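Local coordinates for flagellar hook-associated protein (Burkholderia pseudomallei, PDB 4UT1) that probably serves as a structural protein of the bacterial flagellum, forming part of the junction between the hook and the filament, at residues L356-V361 / G406-S411; T368-L373 / T423-R428. One frame throughout, in Å; residues are numbered along the deposited sequence.

Interaction 1: residues L356-V361 / G406-S411; sequences LSVSFV and GGLKLS. With EDO (1,2-ethanediol), chain T.
An antiparallel strand pair at the edge of a small three-stranded sheet joins S357, V358, S359 and F360 to S411, L410, K409 and L408. S357 and S411 form a hydrogen-bonded pair, S357 N reaching S411 O at 2.9 Å and S411 N returning to S357 O. S359 and K409 form the next such pair, with K409 N to S359 O at 2.8 Å. Past the end of strand 356-360 the ladder gains one more rung, V361 N to G407 O at 3.0 Å, where the donor stands above the carbonyl plane, 41° out of it. G407 takes up a positive-phi conformation that suits glycine as the chain enters strand 408-412. Strand 408-412 is the middle strand, with 402-405 along its other edge, and the sheet belongs to the D2-like domain. On its apolar face V358 and L410 lie alongside each other with their branches running in the same direction, V358 CG2 lying 3.9 Å from L410 CD2. The other methyl, V358 CG1, sits anti to the backbone N (chi1 -178°) and meets L408 CD2 instead. That leucine methyl also lies 3.9 Å from F360 CD1, oblique to the ring. V424 of strand 421-425 packs against V358 and L408 on this side. The other face bears S357, S359, K409 and S411. Here the K409 chain runs extended past S359 OG and alongside V361, CG touching V361 CG2 and CE approaching V361 CA at 3.7 Å. A 1,2-ethanediol, probably picked up from the crystallisation solution, lies among the three serines; its O2 makes a weak hydrogen bond of 3.4 Å with S359 OG.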
loop_
_atom_site.group_PDB
_atom_site.type_symbol
_atom_site.label_atom_id
_atom_site.label_comp_id
_atom_site.label_asym_id
_atom_site.label_seq_id
_atom_site.Cartn_x
_atom_site.Cartn_y
_atom_site.Cartn_z
ATOM N N LEU A 356 19.072 2.343 -3.159
ATOM C CA LEU A 356 17.995 1.557 -3.738
ATOM C C LEU A 356 16.837 2.444 -4.167
ATOM O O LEU A 356 16.462 3.370 -3.459
ATOM C CB LEU A 356 17.509 0.512 -2.739
ATOM C CG LEU A 356 16.298 -0.335 -3.120
ATOM C CD1 LEU A 356 16.619 -1.303 -4.286
ATOM C CD2 LEU A 356 15.825 -1.104 -1.902
ATOM N N SER A 357 16.290 2.159 -5.340
ATOM C CA SER A 357 15.065 2.802 -5.788
ATOM C C SER A 357 14.081 1.697 -6.143
ATOM O O SER A 357 14.490 0.603 -6.547
ATOM C CB SER A 357 15.325 3.731 -6.974
ATOM O OG SER A 357 15.851 3.019 -8.078
ATOM N N VAL A 358 12.789 1.968 -5.973
ATOM C CA VAL A 358 11.766 0.940 -6.122
ATOM C C VAL A 358 10.590 1.473 -6.935
ATOM O O VAL A 358 10.217 2.629 -6.788
ATOM C CB VAL A 358 11.261 0.449 -4.740
ATOM C CG1 VAL A 358 10.229 -0.646 -4.892
ATOM C CG2 VAL A 358 12.434 -0.040 -3.876
ATOM N N SER A 359 10.024 0.639 -7.798
ATOM C CA SER A 359 8.777 0.993 -8.472
ATOM C C SER A 359 7.850 -0.211 -8.514
ATOM O O SER A 359 8.233 -1.315 -8.117
ATOM C CB SER A 359 9.046 1.519 -9.881
ATOM O OG SER A 359 9.649 0.528 -10.689
ATOM N N PHE A 360 6.624 -0.002 -8.985
ATOM C CA PHE A 360 5.681 -1.099 -9.103
ATOM C C PHE A 360 5.821 -1.770 -10.460
ATOM O O PHE A 360 6.011 -1.108 -11.485
ATOM C CB PHE A 360 4.238 -0.615 -8.898
ATOM C CG PHE A 360 3.988 -0.067 -7.522
ATOM C CD1 PHE A 360 3.925 -0.920 -6.421
ATOM C CD2 PHE A 360 3.852 1.289 -7.321
ATOM C CE1 PHE A 360 3.715 -0.417 -5.135
ATOM C CE2 PHE A 360 3.661 1.801 -6.035
ATOM C CZ PHE A 360 3.578 0.945 -4.953
ATOM N N VAL A 361 5.743 -3.092 -10.451
ATOM C CA VAL A 361 5.596 -3.847 -11.687
ATOM C C VAL A 361 4.321 -3.379 -12.387
ATOM O O VAL A 361 4.298 -3.139 -13.596
ATOM C CB VAL A 361 5.532 -5.352 -11.412
ATOM C CG1 VAL A 361 5.209 -6.109 -12.691
ATOM C CG2 VAL A 361 6.854 -5.829 -10.802
ATOM N N GLY A 406 7.913 -9.955 -5.687
ATOM C CA GLY A 406 6.645 -9.684 -5.028
ATOM C C GLY A 406 5.885 -8.439 -5.454
ATOM O O GLY A 406 5.201 -7.806 -4.637
ATOM N N GLY A 407 5.994 -8.083 -6.731
ATOM C CA GLY A 407 5.236 -6.963 -7.272
ATOM C C GLY A 407 6.050 -5.690 -7.385
ATOM O O GLY A 407 5.553 -4.662 -7.854
ATOM N N LEU A 408 7.303 -5.761 -6.942
ATOM C CA LEU A 408 8.198 -4.609 -6.931
ATOM C C LEU A 408 9.382 -4.756 -7.870
ATOM O O LEU A 408 9.986 -5.824 -7.959
ATOM C CB LEU A 408 8.739 -4.371 -5.523
ATOM C CG LEU A 408 7.709 -4.110 -4.436
ATOM C CD1 LEU A 408 8.420 -4.001 -3.089
ATOM C CD2 LEU A 408 6.932 -2.831 -4.775
ATOM N N LYS A 409 9.732 -3.660 -8.534
ATOM C CA LYS A 409 10.969 -3.579 -9.294
ATOM C C LYS A 409 12.002 -2.883 -8.423
ATOM O O LYS A 409 11.813 -1.737 -8.014
ATOM C CB LYS A 409 10.768 -2.831 -10.614
ATOM C CG LYS A 409 9.840 -3.553 -11.605
ATOM C CD LYS A 409 9.615 -2.731 -12.877
ATOM C CE LYS A 409 8.608 -3.398 -13.815
ATOM N NZ LYS A 409 8.120 -2.456 -14.867
ATOM N N LEU A 410 13.092 -3.584 -8.136
ATOM C CA LEU A 410 14.092 -3.068 -7.209
ATOM C C LEU A 410 15.408 -2.836 -7.937
ATOM O O LEU A 410 15.967 -3.752 -8.552
ATOM C CB LEU A 410 14.271 -4.031 -6.035
ATOM C CG LEU A 410 13.011 -4.304 -5.211
ATOM C CD1 LEU A 410 12.642 -5.777 -5.239
ATOM C CD2 LEU A 410 13.204 -3.819 -3.775
ATOM N N SER A 411 15.889 -1.600 -7.880
ATOM C CA SER A 411 17.110 -1.234 -8.577
ATOM C C SER A 411 18.152 -0.616 -7.653
ATOM O O SER A 411 17.891 0.371 -6.972
ATOM C CB SER A 411 16.775 -0.283 -9.721
ATOM O OG SER A 411 16.016 -0.988 -10.677
HETATM C C1 EDO T . 13.714 2.110 -10.047
HETATM O O1 EDO T . 12.420 2.696 -9.907
HETATM C C2 EDO T . 13.559 0.801 -10.809
HETATM O O2 EDO T . 12.934 -0.160 -9.953
#

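Interaction 2: residues T368-L373 / T423-R428; sequences TSDYAL and TVLPTR
The Y371 ring meets P426 at its edge, with P426 CD in the ring plane and 3.9 Å from Y371 CD2, while the R428 guanidinium has L425 CD1 over the centre of one face and water 3 in plane at its edge. From that edge R428 NH2 also makes a salt bridge to D370 OD2 at 3.0 Å, reaching the oxygen from above the carboxylate plane; the two flat groups are turned 67° apart. The bend at chi3 (-64°) of R428 folds the guanidinium back toward D370. NH1 of the same arginine forms a second salt bridge, to D256. L425 CD2 lies 3.5 Å from D370 CG, so the carboxylate rests against a methyl while D370 OD1 accepts from water 2 at 2.7 Å and probably from water 3, which has other acceptors in reach. Those waters lead on to T427 N and R428 NE respectively. Strands 371-375 and 421-425 are antiparallel neighbours in the five-stranded sheet of the D2-like domain, and Y371 and V424 form a hydrogen-bonded pair. V424 N gives a nearly straight bond to Y371 O (2.7 Å, 175°), and Y371 N returns one to V424 O. Beyond the strand ends, water 1 donates to S369 O and T427 OG1, joining the two loops; S369 N meanwhile donates to Y371 OH at 3.2 Å, tying the ring's far end to its own segment.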
loop_
_atom_site.group_PDB
_atom_site.type_symbol
_atom_site.label_atom_id
_atom_site.label_comp_id
_atom_site.label_asym_id
_atom_site.label_seq_id
_atom_site.Cartn_x
_atom_site.Cartn_y
_atom_site.Cartn_z
ATOM N N THR A 368 0.820 -4.103 -0.561
ATOM C CA THR A 368 -0.016 -3.595 0.524
ATOM C C THR A 368 0.662 -3.613 1.891
ATOM O O THR A 368 0.017 -3.278 2.896
ATOM C CB THR A 368 -1.315 -4.397 0.658
ATOM O OG1 THR A 368 -1.002 -5.777 0.870
ATOM C CG2 THR A 368 -2.171 -4.257 -0.608
ATOM N N SER A 369 1.930 -4.023 1.937
ATOM C CA SER A 369 2.684 -4.065 3.207
ATOM C C SER A 369 3.961 -3.214 3.192
ATOM O O SER A 369 4.161 -2.384 2.301
ATOM C CB SER A 369 3.052 -5.519 3.565
ATOM O OG SER A 369 3.515 -5.592 4.920
ATOM N N ASP A 370 4.808 -3.406 4.209
ATOM C CA ASP A 370 6.113 -2.743 4.305
ATOM C C ASP A 370 7.185 -3.817 4.220
ATOM O O ASP A 370 6.985 -4.927 4.717
ATOM C CB ASP A 370 6.329 -1.986 5.628
ATOM C CG ASP A 370 5.334 -0.857 5.874
ATOM O OD1 ASP A 370 4.818 -0.250 4.913
ATOM O OD2 ASP A 370 5.099 -0.567 7.076
ATOM N N TYR A 371 8.334 -3.482 3.648
ATOM C CA TYR A 371 9.355 -4.509 3.414
ATOM C C TYR A 371 10.760 -4.087 3.791
ATOM O O TYR A 371 11.063 -2.904 3.922
ATOM C CB TYR A 371 9.339 -4.946 1.938
ATOM C CG TYR A 371 7.943 -5.219 1.467
ATOM C CD1 TYR A 371 7.347 -6.460 1.659
ATOM C CD2 TYR A 371 7.184 -4.208 0.890
ATOM C CE1 TYR A 371 6.031 -6.689 1.265
ATOM C CE2 TYR A 371 5.875 -4.427 0.492
ATOM C CZ TYR A 371 5.301 -5.665 0.685
ATOM O OH TYR A 371 3.995 -5.863 0.288
ATOM N N ALA A 372 11.633 -5.080 3.946
ATOM C CA ALA A 372 13.057 -4.808 3.992
ATOM C C ALA A 372 13.697 -5.670 2.909
ATOM O O ALA A 372 13.360 -6.843 2.794
ATOM C CB ALA A 372 13.642 -5.116 5.366
ATOM N N LEU A 373 14.557 -5.057 2.095
ATOM C CA LEU A 373 15.423 -5.793 1.163
ATOM C C LEU A 373 16.816 -5.938 1.768
ATOM O O LEU A 373 17.508 -4.939 2.029
ATOM C CB LEU A 373 15.527 -5.085 -0.183
ATOM C CG LEU A 373 16.276 -5.921 -1.230
ATOM C CD1 LEU A 373 15.315 -6.885 -1.863
ATOM C CD2 LEU A 373 16.910 -5.009 -2.253
ATOM N N THR A 423 14.931 -0.382 3.960
ATOM C CA THR A 423 13.507 -0.385 4.236
ATOM C C THR A 423 12.771 0.100 3.009
ATOM O O THR A 423 13.119 1.116 2.421
ATOM C CB THR A 423 13.147 0.495 5.429
ATOM O OG1 THR A 423 13.903 0.058 6.548
ATOM C CG2 THR A 423 11.650 0.378 5.742
ATOM N N VAL A 424 11.761 -0.654 2.612
ATOM C CA VAL A 424 11.014 -0.320 1.417
ATOM C C VAL A 424 9.562 -0.143 1.787
ATOM O O VAL A 424 8.910 -1.097 2.230
ATOM C CB VAL A 424 11.148 -1.396 0.344
ATOM C CG1 VAL A 424 10.283 -1.037 -0.868
ATOM C CG2 VAL A 424 12.614 -1.545 -0.052
ATOM N N LEU A 425 9.074 1.087 1.620
ATOM C CA LEU A 425 7.706 1.450 1.970
ATOM C C LEU A 425 7.008 1.927 0.708
ATOM O O LEU A 425 6.973 3.129 0.425
ATOM C CB LEU A 425 7.682 2.550 3.043
ATOM C CG LEU A 425 8.538 2.376 4.307
ATOM C CD1 LEU A 425 8.390 3.592 5.226
ATOM C CD2 LEU A 425 8.132 1.115 5.067
ATOM N N PRO A 426 6.480 0.985 -0.085
ATOM C CA PRO A 426 5.965 1.345 -1.406
ATOM C C PRO A 426 4.707 2.203 -1.368
ATOM O O PRO A 426 4.511 2.964 -2.318
ATOM C CB PRO A 426 5.665 -0.012 -2.045
ATOM C CG PRO A 426 6.523 -1.007 -1.256
ATOM C CD PRO A 426 6.460 -0.470 0.138
ATOM N N THR A 427 3.889 2.102 -0.317
ATOM C CA THR A 427 2.580 2.770 -0.324
ATOM C C THR A 427 2.254 3.643 0.887
ATOM O O THR A 427 1.260 4.364 0.857
ATOM C CB THR A 427 1.433 1.753 -0.443
ATOM O OG1 THR A 427 1.477 0.847 0.669
ATOM C CG2 THR A 427 1.531 0.969 -1.756
ATOM N N ARG A 428 3.066 3.587 1.936
ATOM C CA ARG A 428 2.746 4.378 3.130
ATOM C C ARG A 428 2.588 5.857 2.788
ATOM O O ARG A 428 1.642 6.510 3.251
ATOM C CB ARG A 428 3.823 4.227 4.214
ATOM C CG ARG A 428 3.431 4.971 5.490
ATOM C CD ARG A 428 4.511 4.945 6.566
ATOM N NE ARG A 428 4.781 3.597 7.055
ATOM C CZ ARG A 428 5.738 3.302 7.930
ATOM N NH1 ARG A 428 6.513 4.270 8.414
ATOM N NH2 ARG A 428 5.917 2.041 8.320
HETATM O O HOH W 1 3.119 -1.627 -0.041
HETATM O O HOH W 2 4.100 0.775 2.492
HETATM O O HOH W 3 3.008 1.651 6.254
#

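Interactions 1 and 2 lie in the same D2-like domain with centres about 10 Å apart, and their segments alternate along the chain: strand 371-375 follows strand 356-360, and strand 421-425 follows strand 408-412. V358 CG2 lies 3.8 Å from V424 CG1, and L356 CD2 lies 3.7 Å from V424 CG2, so both methyls of one valine of interaction 2 pack on strand 356-360. The 1,2-ethanediol sits on the serine-bearing face of interaction 1, opposite this packing. At the other end of that strand the F360 ring reaches the turn after strand 421-425, its CZ 3.4 Å from P426 O. Interaction 1 is at the surface, whereas interaction 2 is buried and borders helix 287-322.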